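Side-chain contacts in hypothetical protein BSU32300 (Bacillus subtilis subsp. subtilis str. 168, PDB 1YLM), which is probably the RNase toxin of a putative type VII toxin-antitoxin system, acting as a homodimer and probably neutralised by its cognate antitoxin: residues 11-16 with 127-132; 18-23 with 117-122; 47-52 with 70-75; 60-65 with 78-83. All blocks are in the same frame, centred on the assembly; numbering follows the deposited sequence.

Interaction 1 of 4, residues 11-16 with 127-132; sequences KTLGFF and KRIRSY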
loop_
_atom_site.group_PDB
_atom_site.type_symbol
_atom_site.label_atom_id
_atom_site.label_comp_id
_atom_site.label_asym_id
_atom_site.label_seq_id
_atom_site.Cartn_x
_atom_site.Cartn_y
_atom_site.Cartn_z
ATOM N N LYS A 11 -17.823 9.252 -2.506
ATOM C CA LYS A 11 -17.179 7.976 -2.148
ATOM C C LYS A 11 -15.852 7.880 -1.436
ATOM O O LYS A 11 -15.786 7.289 -0.348
ATOM C CB LYS A 11 -17.451 6.856 -3.171
ATOM C CG LYS A 11 -18.978 6.653 -3.386
ATOM C CD LYS A 11 -19.310 5.800 -4.631
ATOM C CE LYS A 11 -20.756 6.022 -5.168
ATOM N NZ LYS A 11 -20.946 5.360 -6.525
ATOM N N THR A 12 -14.817 8.455 -2.023
ATOM C CA THR A 12 -13.535 8.367 -1.342
ATOM C C THR A 12 -13.438 9.258 -0.101
ATOM O O THR A 12 -12.762 8.887 0.860
ATOM C CB THR A 12 -12.283 8.347 -2.293
ATOM O OG1 THR A 12 -11.432 9.476 -2.109
ATOM C CG2 THR A 12 -12.637 8.071 -3.716
ATOM N N LEU A 13 -14.146 10.395 -0.094
ATOM C CA LEU A 13 -14.232 11.227 1.116
ATOM C C LEU A 13 -14.909 10.507 2.285
ATOM O O LEU A 13 -14.467 10.613 3.423
ATOM C CB LEU A 13 -14.952 12.557 0.820
ATOM C CG LEU A 13 -14.242 13.592 -0.068
ATOM C CD1 LEU A 13 -15.079 14.873 -0.130
ATOM C CD2 LEU A 13 -12.859 13.905 0.419
ATOM N N GLY A 14 -15.989 9.778 2.005
ATOM C CA GLY A 14 -16.660 8.985 3.047
ATOM C C GLY A 14 -15.755 7.911 3.626
ATOM O O GLY A 14 -15.705 7.714 4.841
ATOM N N PHE A 15 -15.053 7.199 2.735
ATOM C CA PHE A 15 -14.094 6.173 3.124
ATOM C C PHE A 15 -13.007 6.778 4.009
ATOM O O PHE A 15 -12.690 6.246 5.078
ATOM C CB PHE A 15 -13.469 5.610 1.859
ATOM C CG PHE A 15 -12.538 4.449 2.087
ATOM C CD1 PHE A 15 -13.043 3.144 2.194
ATOM C CD2 PHE A 15 -11.156 4.654 2.131
ATOM C CE1 PHE A 15 -12.162 2.054 2.373
ATOM C CE2 PHE A 15 -10.276 3.572 2.311
ATOM C CZ PHE A 15 -10.786 2.283 2.434
ATOM N N PHE A 16 -12.414 7.871 3.527
ATOM C CA PHE A 16 -11.446 8.672 4.283
ATOM C C PHE A 16 -11.923 8.990 5.704
ATOM O O PHE A 16 -11.205 8.760 6.686
ATOM C CB PHE A 16 -11.167 9.965 3.500
ATOM C CG PHE A 16 -10.229 10.929 4.199
ATOM C CD1 PHE A 16 -8.849 10.858 3.991
ATOM C CD2 PHE A 16 -10.735 11.936 5.018
ATOM C CE1 PHE A 16 -7.971 11.765 4.620
ATOM C CE2 PHE A 16 -9.871 12.844 5.654
ATOM C CZ PHE A 16 -8.487 12.758 5.449
ATOM N N LYS A 127 -14.268 18.519 4.262
ATOM C CA LYS A 127 -15.068 19.742 4.294
ATOM C C LYS A 127 -14.648 20.727 3.187
ATOM O O LYS A 127 -15.502 21.270 2.481
ATOM C CB LYS A 127 -14.966 20.426 5.662
ATOM C CG LYS A 127 -15.355 19.541 6.849
ATOM C CD LYS A 127 -15.204 20.302 8.191
ATOM C CE LYS A 127 -15.954 21.652 8.157
ATOM N NZ LYS A 127 -16.393 22.120 9.531
ATOM N N ARG A 128 -13.347 20.966 3.053
ATOM C CA ARG A 128 -12.810 21.836 1.997
ATOM C C ARG A 128 -13.221 21.344 0.614
ATOM O O ARG A 128 -13.669 22.133 -0.226
ATOM C CB ARG A 128 -11.274 21.891 2.047
ATOM C CG ARG A 128 -10.703 22.446 3.339
ATOM C CD ARG A 128 -10.816 23.953 3.468
ATOM N NE ARG A 128 -10.312 24.352 4.788
ATOM C CZ ARG A 128 -11.064 24.472 5.882
ATOM N NH1 ARG A 128 -12.380 24.275 5.831
ATOM N NH2 ARG A 128 -10.497 24.809 7.039
ATOM N N ILE A 129 -13.047 20.048 0.368
ATOM C CA ILE A 129 -13.423 19.479 -0.926
ATOM C C ILE A 129 -14.923 19.643 -1.213
ATOM O O ILE A 129 -15.310 20.048 -2.314
ATOM C CB ILE A 129 -13.043 17.986 -1.067
ATOM C CG1 ILE A 129 -11.520 17.762 -0.898
ATOM C CG2 ILE A 129 -13.499 17.464 -2.417
ATOM C CD1 ILE A 129 -10.613 18.538 -1.893
ATOM N N ARG A 130 -15.754 19.303 -0.237
ATOM C CA ARG A 130 -17.196 19.404 -0.416
ATOM C C ARG A 130 -17.662 20.828 -0.645
ATOM O O ARG A 130 -18.530 21.029 -1.481
ATOM C CB ARG A 130 -17.953 18.797 0.759
ATOM C CG ARG A 130 -17.876 17.297 0.826
ATOM C CD ARG A 130 -18.593 16.842 2.078
ATOM N NE ARG A 130 -18.434 15.419 2.263
ATOM C CZ ARG A 130 -17.856 14.858 3.315
ATOM N NH1 ARG A 130 -17.424 15.594 4.339
ATOM N NH2 ARG A 130 -17.759 13.543 3.349
ATOM N N SER A 131 -17.108 21.800 0.092
ATOM C CA SER A 131 -17.460 23.224 -0.101
ATOM C C SER A 131 -17.120 23.670 -1.510
ATOM O O SER A 131 -17.901 24.358 -2.153
ATOM C CB SER A 131 -16.737 24.153 0.891
ATOM O OG SER A 131 -16.985 23.774 2.236
ATOM N N TYR A 132 -15.950 23.271 -1.986
ATOM C CA TYR A 132 -15.525 23.594 -3.335
ATOM C C TYR A 132 -16.470 22.993 -4.371
ATOM O O TYR A 132 -16.909 23.688 -5.284
ATOM C CB TYR A 132 -14.090 23.122 -3.578
ATOM C CG TYR A 132 -13.427 23.793 -4.759
ATOM C CD1 TYR A 132 -12.682 24.965 -4.596
ATOM C CD2 TYR A 132 -13.557 23.263 -6.039
ATOM C CE1 TYR A 132 -12.067 25.582 -5.693
ATOM C CE2 TYR A 132 -12.946 23.863 -7.139
ATOM C CZ TYR A 132 -12.209 25.020 -6.962
ATOM O OH TYR A 132 -11.635 25.595 -8.071
#
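The antiparallel pairing of helices 6-23 and 119-137 is bridged here by L13, which reaches from the first helix onto I129 and R130 of the second. The short segments run at 157° to each other with axes 11.0 Å apart, a spacing that leaves the contact to side chains. One branch of L13 does most of the touching: its CD1 methyl lies 3.8 Å from I129 CG2 and equally close to CG of R130. The branch-point CB of I129 also packs on this methyl, whereas CD1 of I129 turns away toward V80. L13 and R130 run antiparallel to one another, side chain against side chain. With R130 extended from CG to NE (chi2 177°), its guanidinium travels back along the leucine, bringing L13 CD1 over one face and placing NH2 3.9 Å from L13 CB. The same NH2 forms a salt bridge with E17, one turn beyond L13, which ties the helices together beside L13 at the partly exposed margin. G14 adds a little backbone surface beside the arginine. Such helix-on-helix packing fits the all-helical bundle of the HepT family, in which the first and last long helices of this chain lie side by side. F16 is shared, packing on P126 and L122 of helix 119-137 and on L45 and C48 of helix 32-59; T12 and F15 also meet L104 of the second subunit. On the far helix, S131 OG donates to K127 O at 2.9 Å, from above the carbonyl plane and opposite S131 N.

Interaction 2 of 4, residues 18-23 with 117-122; sequences HQLALF and AHQTAL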
loop_
_atom_site.group_PDB
_atom_site.type_symbol
_atom_site.label_atom_id
_atom_site.label_comp_id
_atom_site.label_asym_id
_atom_site.label_seq_id
_atom_site.Cartn_x
_atom_site.Cartn_y
_atom_site.Cartn_z
ATOM N N HIS A 18 -14.232 7.562 7.506
ATOM C CA HIS A 18 -14.293 6.327 8.292
ATOM C C HIS A 18 -12.914 5.956 8.850
ATOM O O HIS A 18 -12.783 5.643 10.040
ATOM C CB HIS A 18 -14.897 5.174 7.483
ATOM C CG HIS A 18 -15.127 3.934 8.294
ATOM N ND1 HIS A 18 -16.046 3.872 9.324
ATOM C CD2 HIS A 18 -14.535 2.716 8.246
ATOM C CE1 HIS A 18 -16.016 2.662 9.862
ATOM N NE2 HIS A 18 -15.108 1.944 9.226
ATOM N N GLN A 19 -11.877 6.008 8.007
ATOM C CA GLN A 19 -10.530 5.629 8.474
ATOM C C GLN A 19 -10.026 6.619 9.537
ATOM O O GLN A 19 -9.390 6.210 10.532
ATOM C CB GLN A 19 -9.512 5.534 7.335
ATOM C CG GLN A 19 -9.897 4.731 6.051
ATOM C CD GLN A 19 -10.757 3.493 6.293
ATOM O OE1 GLN A 19 -11.848 3.368 5.736
ATOM N NE2 GLN A 19 -10.274 2.586 7.099
ATOM N N LEU A 20 -10.301 7.912 9.331
ATOM C CA LEU A 20 -9.947 8.927 10.332
ATOM C C LEU A 20 -10.659 8.664 11.664
ATOM O O LEU A 20 -10.033 8.751 12.728
ATOM C CB LEU A 20 -10.241 10.339 9.828
ATOM C CG LEU A 20 -9.603 11.546 10.521
ATOM C CD1 LEU A 20 -8.101 11.372 10.646
ATOM C CD2 LEU A 20 -9.919 12.759 9.659
ATOM N N ALA A 21 -11.950 8.334 11.601
ATOM C CA ALA A 21 -12.731 7.970 12.800
ATOM C C ALA A 21 -12.085 6.794 13.537
ATOM O O ALA A 21 -12.009 6.791 14.767
ATOM C CB ALA A 21 -14.153 7.647 12.438
ATOM N N LEU A 22 -11.594 5.822 12.779
ATOM C CA LEU A 22 -10.950 4.646 13.354
ATOM C C LEU A 22 -9.639 5.046 14.013
ATOM O O LEU A 22 -9.319 4.564 15.106
ATOM C CB LEU A 22 -10.736 3.565 12.289
ATOM C CG LEU A 22 -12.010 2.882 11.786
ATOM C CD1 LEU A 22 -11.706 1.860 10.697
ATOM C CD2 LEU A 22 -12.771 2.217 12.948
ATOM N N PHE A 23 -8.909 5.965 13.377
ATOM C CA PHE A 23 -7.676 6.493 13.962
ATOM C C PHE A 23 -7.982 7.151 15.300
ATOM O O PHE A 23 -7.233 7.008 16.262
ATOM C CB PHE A 23 -6.984 7.503 13.037
ATOM C CG PHE A 23 -5.789 8.163 13.668
ATOM C CD1 PHE A 23 -4.590 7.469 13.796
ATOM C CD2 PHE A 23 -5.876 9.457 14.179
ATOM C CE1 PHE A 23 -3.475 8.065 14.405
ATOM C CE2 PHE A 23 -4.768 10.066 14.785
ATOM C CZ PHE A 23 -3.565 9.363 14.895
ATOM N N ALA A 117 -0.406 14.958 14.813
ATOM C CA ALA A 117 0.047 16.340 14.652
ATOM C C ALA A 117 -0.780 17.114 13.623
ATOM O O ALA A 117 -0.899 18.331 13.712
ATOM C CB ALA A 117 1.509 16.365 14.267
ATOM N N HIS A 118 -1.318 16.409 12.631
ATOM C CA HIS A 118 -2.060 17.058 11.542
ATOM C C HIS A 118 -3.514 16.627 11.504
ATOM O O HIS A 118 -4.159 16.707 10.467
ATOM C CB HIS A 118 -1.345 16.814 10.204
ATOM C CG HIS A 118 0.115 17.167 10.243
ATOM N ND1 HIS A 118 0.562 18.425 10.594
ATOM C CD2 HIS A 118 1.224 16.421 10.030
ATOM C CE1 HIS A 118 1.885 18.447 10.562
ATOM N NE2 HIS A 118 2.313 17.242 10.228
ATOM N N GLN A 119 -4.043 16.196 12.650
ATOM C CA GLN A 119 -5.378 15.624 12.680
ATOM C C GLN A 119 -6.458 16.650 12.304
ATOM O O GLN A 119 -7.392 16.321 11.576
ATOM C CB GLN A 119 -5.661 14.960 14.034
ATOM C CG GLN A 119 -6.922 14.098 14.025
ATOM C CD GLN A 119 -7.072 13.243 15.257
ATOM O OE1 GLN A 119 -6.099 12.955 15.944
ATOM N NE2 GLN A 119 -8.299 12.822 15.539
ATOM N N THR A 120 -6.316 17.897 12.759
ATOM C CA THR A 120 -7.291 18.937 12.402
ATOM C C THR A 120 -7.361 19.207 10.878
ATOM O O THR A 120 -8.462 19.263 10.312
ATOM C CB THR A 120 -7.059 20.257 13.188
ATOM O OG1 THR A 120 -7.208 20.008 14.598
ATOM C CG2 THR A 120 -8.082 21.311 12.780
ATOM N N ALA A 121 -6.206 19.372 10.230
ATOM C CA ALA A 121 -6.142 19.530 8.767
ATOM C C ALA A 121 -6.730 18.293 8.071
ATOM O O ALA A 121 -7.464 18.405 7.079
ATOM C CB ALA A 121 -4.729 19.776 8.305
ATOM N N LEU A 122 -6.438 17.111 8.606
ATOM C CA LEU A 122 -7.046 15.887 8.062
ATOM C C LEU A 122 -8.578 15.894 8.143
ATOM O O LEU A 122 -9.258 15.663 7.137
ATOM C CB LEU A 122 -6.450 14.636 8.726
ATOM C CG LEU A 122 -4.996 14.333 8.342
ATOM C CD1 LEU A 122 -4.400 13.276 9.254
ATOM C CD2 LEU A 122 -4.893 13.901 6.869
#
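L20 and F23, one turn apart on helix 6-23, meet L122 and Q119 at the start of helix 119-137. The L20 methyls settle against the base of L122: CD2 lies 3.7 Å from the backbone C of L122 and 4.1 Å from its CB, and CD1 is equally far from that CB. At the other pair a polar group meets an aromatic edge. Q119 OE1 lies near the plane of the F23 ring, 3.4 Å from CE2, while the amide plane is turned 76° from the ring. The partly negative oxygen faces the weakly positive C-H rim, which is probably favourable. The F23 ring is carried toward the second helix because CG stands opposite the backbone N (chi1 174°). One shell out, D24 accepts a hydrogen bond from Q119 NE2, which fixes the rotation of the amide and leaves its oxygen toward the ring. H118, the first residue past helix 108-117, is the N-cap of helix 119-137. Around this buried seam, F23 also packs on L38 of helix 32-59 and on I115 of helix 108-117, while L122 reaches I49 of helix 32-59 and L89 and L92 of helix 83-93.

Interaction 3 of 4, residues 47-52 with 70-75; sequences ECILDT and DIMDIL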
loop_
_atom_site.group_PDB
_atom_site.type_symbol
_atom_site.label_atom_id
_atom_site.label_comp_id
_atom_site.label_asym_id
_atom_site.label_seq_id
_atom_site.Cartn_x
_atom_site.Cartn_y
_atom_site.Cartn_z
ATOM N N GLU A 47 -3.563 8.054 0.218
ATOM C CA GLU A 47 -4.098 7.696 -1.108
ATOM C C GLU A 47 -5.408 8.425 -1.415
ATOM O O GLU A 47 -5.600 8.894 -2.541
ATOM C CB GLU A 47 -4.300 6.185 -1.258
ATOM C CG GLU A 47 -3.029 5.330 -1.382
ATOM C CD GLU A 47 -1.942 5.961 -2.250
ATOM O OE1 GLU A 47 -1.981 5.887 -3.512
ATOM O OE2 GLU A 47 -1.031 6.523 -1.647
ATOM N N CYS A 48 -6.293 8.513 -0.417
ATOM C CA CYS A 48 -7.548 9.242 -0.552
ATOM C C CYS A 48 -7.290 10.718 -0.869
ATOM O O CYS A 48 -7.979 11.293 -1.718
ATOM C CB CYS A 48 -8.365 9.163 0.730
ATOM S SG CYS A 48 -9.185 7.563 1.047
ATOM N N ILE A 49 -6.314 11.324 -0.190
ATOM C CA ILE A 49 -5.993 12.736 -0.458
ATOM C C ILE A 49 -5.450 12.899 -1.874
ATOM O O ILE A 49 -5.886 13.793 -2.612
ATOM C CB ILE A 49 -5.004 13.311 0.563
ATOM C CG1 ILE A 49 -5.658 13.386 1.956
ATOM C CG2 ILE A 49 -4.486 14.693 0.097
ATOM C CD1 ILE A 49 -4.615 13.576 3.093
ATOM N N LEU A 50 -4.501 12.047 -2.253
ATOM C CA LEU A 50 -3.879 12.157 -3.583
ATOM C C LEU A 50 -4.874 11.903 -4.709
ATOM O O LEU A 50 -4.877 12.626 -5.714
ATOM C CB LEU A 50 -2.704 11.193 -3.704
ATOM C CG LEU A 50 -1.519 11.505 -2.779
ATOM C CD1 LEU A 50 -0.436 10.458 -2.926
ATOM C CD2 LEU A 50 -0.956 12.933 -2.990
ATOM N N ASP A 51 -5.704 10.869 -4.529
ATOM C CA ASP A 51 -6.687 10.473 -5.538
ATOM C C ASP A 51 -7.743 11.562 -5.694
ATOM O O ASP A 51 -8.078 11.955 -6.823
ATOM C CB ASP A 51 -7.341 9.122 -5.162
ATOM C CG ASP A 51 -6.435 7.916 -5.478
ATOM O OD1 ASP A 51 -5.468 8.071 -6.246
ATOM O OD2 ASP A 51 -6.707 6.811 -4.977
ATOM N N THR A 52 -8.230 12.069 -4.563
ATOM C CA THR A 52 -9.189 13.193 -4.569
ATOM C C THR A 52 -8.572 14.438 -5.216
ATOM O O THR A 52 -9.196 15.084 -6.085
ATOM C CB THR A 52 -9.719 13.509 -3.148
ATOM O OG1 THR A 52 -10.456 12.372 -2.664
ATOM C CG2 THR A 52 -10.665 14.722 -3.189
ATOM N N ASP A 70 3.223 17.356 -6.078
ATOM C CA ASP A 70 2.807 18.691 -6.543
ATOM C C ASP A 70 1.319 18.976 -6.297
ATOM O O ASP A 70 0.883 20.138 -6.279
ATOM C CB ASP A 70 3.109 18.830 -8.036
ATOM C CG ASP A 70 4.578 18.646 -8.344
ATOM O OD1 ASP A 70 5.391 19.424 -7.795
ATOM O OD2 ASP A 70 4.919 17.717 -9.121
ATOM N N ILE A 71 0.556 17.911 -6.097
ATOM C CA ILE A 71 -0.903 17.992 -5.936
ATOM C C ILE A 71 -1.374 19.036 -4.920
ATOM O O ILE A 71 -2.264 19.847 -5.223
ATOM C CB ILE A 71 -1.499 16.583 -5.646
ATOM C CG1 ILE A 71 -1.321 15.699 -6.880
ATOM C CG2 ILE A 71 -2.972 16.673 -5.259
ATOM C CD1 ILE A 71 -1.559 14.219 -6.667
HETATM N N MSE A 72 -0.771 19.045 -3.728
HETATM C CA MSE A 72 -1.252 19.922 -2.651
HETATM C C MSE A 72 -1.017 21.379 -2.973
HETATM O O MSE A 72 -1.859 22.227 -2.696
HETATM C CB MSE A 72 -0.598 19.590 -1.304
HETATM C CG MSE A 72 -0.970 18.224 -0.755
HETATM SE SE MSE A 72 -2.920 17.915 -0.521
HETATM C CE MSE A 72 -3.423 19.721 0.025
ATOM N N ASP A 73 0.144 21.654 -3.554
ATOM C CA ASP A 73 0.511 22.997 -3.972
ATOM C C ASP A 73 -0.506 23.566 -4.961
ATOM O O ASP A 73 -0.868 24.729 -4.883
ATOM C CB ASP A 73 1.920 22.986 -4.572
ATOM C CG ASP A 73 3.008 22.773 -3.510
ATOM O OD1 ASP A 73 2.746 23.064 -2.318
ATOM O OD2 ASP A 73 4.109 22.301 -3.879
ATOM N N ILE A 74 -0.991 22.725 -5.859
ATOM C CA ILE A 74 -2.002 23.155 -6.836
ATOM C C ILE A 74 -3.352 23.440 -6.154
ATOM O O ILE A 74 -3.982 24.477 -6.408
ATOM C CB ILE A 74 -2.116 22.141 -8.005
ATOM C CG1 ILE A 74 -0.822 22.153 -8.847
ATOM C CG2 ILE A 74 -3.365 22.458 -8.865
ATOM C CD1 ILE A 74 -0.538 20.828 -9.549
ATOM N N LEU A 75 -3.758 22.560 -5.236
ATOM C CA LEU A 75 -4.976 22.784 -4.439
ATOM C C LEU A 75 -4.893 24.060 -3.599
ATOM O O LEU A 75 -5.895 24.759 -3.410
ATOM C CB LEU A 75 -5.267 21.568 -3.543
ATOM C CG LEU A 75 -5.588 20.275 -4.306
ATOM C CD1 LEU A 75 -5.844 19.095 -3.342
ATOM C CD2 LEU A 75 -6.788 20.455 -5.237
#
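The flat group of this otherwise aliphatic contact is the L50 peptide carbonyl, whose O is met by the CD1 methyl of I71 at 3.8 Å; no aromatic ring takes part. The contact packs the short helix 71-77 onto the long helix 32-59 in the core of the HepT-type helical bundle, and the backbones come near, with the CA atoms of L50 and I71 7.0 Å apart. The CD1 methyl of I71 also touches L50 CD2, the two side chains lying nearly perpendicular. M72, present as selenomethionine, forms the second pair. Its chain folds at chi2 (-57°) and again at chi3, which swings SE back to within 3.6 Å of I49 CG2, with the side chains once more set crosswise. M72 also packs on L89 and I93 of helix 83-93, and its CE methyl on V81. The contact borders the probable active site: the L50 side chain is about 4 Å from that of R96, the active-site arginine by similarity, and E47 forms a salt bridge with R96 NE. D51 on the same helix hydrogen-bonds to Y103 of the second subunit, a residue of the RX(4)HXY motif assigned by similarity, bringing this motif residue of the neighbouring subunit against helix 32-59. T52 OG1, one turn after C48, donates to C48 O at 2.9 Å, tilted 25° from the carbonyl plane and on the opposite face from T52 N.

Interaction 4 of 4, residues 60-65 with 78-83; sequences FIMRDP and EKVVTE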
loop_
_atom_site.group_PDB
_atom_site.type_symbol
_atom_site.label_atom_id
_atom_site.label_comp_id
_atom_site.label_asym_id
_atom_site.label_seq_id
_atom_site.Cartn_x
_atom_site.Cartn_y
_atom_site.Cartn_z
ATOM N N PHE A 60 -11.505 20.037 -12.800
ATOM C CA PHE A 60 -11.585 21.505 -12.811
ATOM C C PHE A 60 -10.504 22.183 -13.645
ATOM O O PHE A 60 -10.321 23.375 -13.511
ATOM C CB PHE A 60 -11.568 22.076 -11.391
ATOM C CG PHE A 60 -12.859 21.853 -10.637
ATOM C CD1 PHE A 60 -12.916 20.912 -9.615
ATOM C CD2 PHE A 60 -14.014 22.581 -10.961
ATOM C CE1 PHE A 60 -14.091 20.688 -8.911
ATOM C CE2 PHE A 60 -15.211 22.368 -10.271
ATOM C CZ PHE A 60 -15.251 21.427 -9.232
ATOM N N ILE A 61 -9.827 21.424 -14.506
ATOM C CA ILE A 61 -8.773 21.964 -15.405
ATOM C C ILE A 61 -7.783 22.821 -14.634
ATOM O O ILE A 61 -7.495 23.965 -15.011
ATOM C CB ILE A 61 -9.341 22.822 -16.592
ATOM C CG1 ILE A 61 -10.707 22.310 -17.024
ATOM C CG2 ILE A 61 -8.331 22.854 -17.770
ATOM C CD1 ILE A 61 -11.362 23.157 -18.120
HETATM N N MSE A 62 -7.273 22.266 -13.540
HETATM C CA MSE A 62 -6.229 22.933 -12.779
HETATM C C MSE A 62 -4.884 22.586 -13.404
HETATM O O MSE A 62 -4.788 21.688 -14.250
HETATM C CB MSE A 62 -6.273 22.488 -11.311
HETATM C CG MSE A 62 -7.589 22.803 -10.590
HETATM SE SE MSE A 62 -7.658 22.190 -8.859
HETATM C CE MSE A 62 -9.241 22.796 -8.370
ATOM N N ARG A 63 -3.837 23.274 -12.966
ATOM C CA ARG A 63 -2.486 22.967 -13.436
ATOM C C ARG A 63 -2.196 21.485 -13.247
ATOM O O ARG A 63 -2.571 20.889 -12.232
ATOM C CB ARG A 63 -1.449 23.814 -12.688
ATOM C CG ARG A 63 -0.016 23.512 -13.069
ATOM C CD ARG A 63 0.899 24.595 -12.550
ATOM N NE ARG A 63 2.215 24.505 -13.180
ATOM C CZ ARG A 63 2.571 25.138 -14.298
ATOM N NH1 ARG A 63 1.707 25.930 -14.935
ATOM N NH2 ARG A 63 3.801 24.979 -14.782
ATOM N N ASP A 64 -1.543 20.885 -14.227
ATOM C CA ASP A 64 -1.228 19.469 -14.147
ATOM C C ASP A 64 -0.023 19.220 -13.216
ATOM O O ASP A 64 1.009 19.879 -13.352
ATOM C CB ASP A 64 -0.964 18.932 -15.550
ATOM C CG ASP A 64 -0.900 17.430 -15.595
ATOM O OD1 ASP A 64 -1.835 16.763 -15.104
ATOM O OD2 ASP A 64 0.092 16.909 -16.134
ATOM N N PRO A 65 -0.166 18.292 -12.246
ATOM C CA PRO A 65 0.937 17.959 -11.341
ATOM C C PRO A 65 2.018 17.129 -12.035
ATOM O O PRO A 65 1.699 16.175 -12.757
ATOM C CB PRO A 65 0.254 17.113 -10.257
ATOM C CG PRO A 65 -0.912 16.507 -10.926
ATOM C CD PRO A 65 -1.379 17.506 -11.947
ATOM N N GLU A 78 -5.278 27.040 -6.002
ATOM C CA GLU A 78 -6.676 27.135 -6.438
ATOM C C GLU A 78 -7.625 27.438 -5.287
ATOM O O GLU A 78 -8.854 27.490 -5.467
ATOM C CB GLU A 78 -7.091 25.853 -7.167
ATOM C CG GLU A 78 -6.424 25.649 -8.496
ATOM C CD GLU A 78 -6.968 26.553 -9.614
ATOM O OE1 GLU A 78 -8.037 27.177 -9.437
ATOM O OE2 GLU A 78 -6.313 26.623 -10.676
ATOM N N LYS A 79 -7.047 27.654 -4.104
ATOM C CA LYS A 79 -7.791 27.999 -2.895
ATOM C C LYS A 79 -8.817 26.923 -2.489
ATOM O O LYS A 79 -9.889 27.234 -1.950
ATOM C CB LYS A 79 -8.456 29.377 -3.040
ATOM C CG LYS A 79 -7.553 30.560 -2.674
ATOM C CD LYS A 79 -6.509 30.862 -3.723
ATOM C CE LYS A 79 -5.670 32.075 -3.303
ATOM N NZ LYS A 79 -4.265 31.993 -3.825
ATOM N N VAL A 80 -8.483 25.664 -2.767
ATOM C CA VAL A 80 -9.261 24.544 -2.265
ATOM C C VAL A 80 -9.011 24.373 -0.755
ATOM O O VAL A 80 -9.955 24.197 0.008
ATOM C CB VAL A 80 -8.967 23.233 -3.031
ATOM C CG1 VAL A 80 -9.856 22.112 -2.519
ATOM C CG2 VAL A 80 -9.165 23.420 -4.538
ATOM N N VAL A 81 -7.737 24.403 -0.353
ATOM C CA VAL A 81 -7.355 24.341 1.059
ATOM C C VAL A 81 -6.480 25.569 1.381
ATOM O O VAL A 81 -5.952 26.204 0.453
ATOM C CB VAL A 81 -6.589 23.023 1.394
ATOM C CG1 VAL A 81 -7.457 21.795 1.121
ATOM C CG2 VAL A 81 -5.264 22.943 0.624
ATOM N N THR A 82 -6.312 25.899 2.667
ATOM C CA THR A 82 -5.387 26.977 3.050
ATOM C C THR A 82 -3.923 26.567 2.812
ATOM O O THR A 82 -3.610 25.377 2.713
ATOM C CB THR A 82 -5.567 27.448 4.529
ATOM O OG1 THR A 82 -5.117 26.424 5.421
ATOM C CG2 THR A 82 -7.017 27.770 4.850
ATOM N N GLU A 83 -3.037 27.558 2.707
ATOM C CA GLU A 83 -1.599 27.316 2.631
ATOM C C GLU A 83 -1.121 26.453 3.798
ATOM O O GLU A 83 -0.371 25.505 3.590
ATOM C CB GLU A 83 -0.798 28.628 2.589
ATOM C CG GLU A 83 0.684 28.413 2.251
ATOM C CD GLU A 83 1.444 29.698 1.910
ATOM O OE1 GLU A 83 0.809 30.772 1.744
ATOM O OE2 GLU A 83 2.691 29.623 1.789
HETATM O O HOH W 1 -4.063 25.489 -11.140
#
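M62, modelled as selenomethionine, runs slantwise over the methylenes of E78 and ends on V80, joining the loop after helix 32-59 to the one after helix 71-77. The tight part is apolar. SE and CG of M62 both sit 3.7 Å from E78 CG, and the terminal CE reaches V80 CG2 at 3.9 Å, with E78 CB at the same distance. M62 is stretched out beyond CG (chi2 177°), which lets one side chain span both partners. I57, I74 and Y132 also pack on M62, so its end belongs to the apolar interior between helices 32-59, 71-77 and 119-137; V80 for its part rests on I129. The loose side begins where E78 bends at chi2 (-75°), carrying its carboxylate past the M62 CG to the partly exposed margin. There the two loops are linked through an ordered water, which accepts from R63 N at 2.9 Å and donates to E78 OE2 at 2.6 Å. R63 itself runs out to the exposed surface. Just after E78 the chain reverses through a Schellman motif with K79 at positive phi, a helix-ending turn that brings V80 back inward, and T82 then N-caps helix 83-93. E78 therefore works in two ways: its methylenes supply apolar surface for the selenomethionine, while its carboxylate takes up the bridging water through OE2 and is linked through that water to the R63 backbone N.

Overall arrangement
Interactions 1 and 2 hold the same two helices, 6-23 and 119-137, with interaction 2 nested inside the chain loop closed by interaction 1. Interaction 2 is fully buried and mixes leucines with an amide at a ring edge, whereas interaction 1 is half at the margin and closes with a charged arginine. Interaction 3 is almost wholly apolar, with its centre nearest that of the chain, and it borders the probable active site. Interaction 4, farthest out, joins two loops and adds a water bridge. The segments of interactions 3 and 4 alternate along the chain, and L75 O probably accepts from V80 N. F16 and L122 link interactions 1 and 2, while Y132 and M62 link interactions 1 and 4.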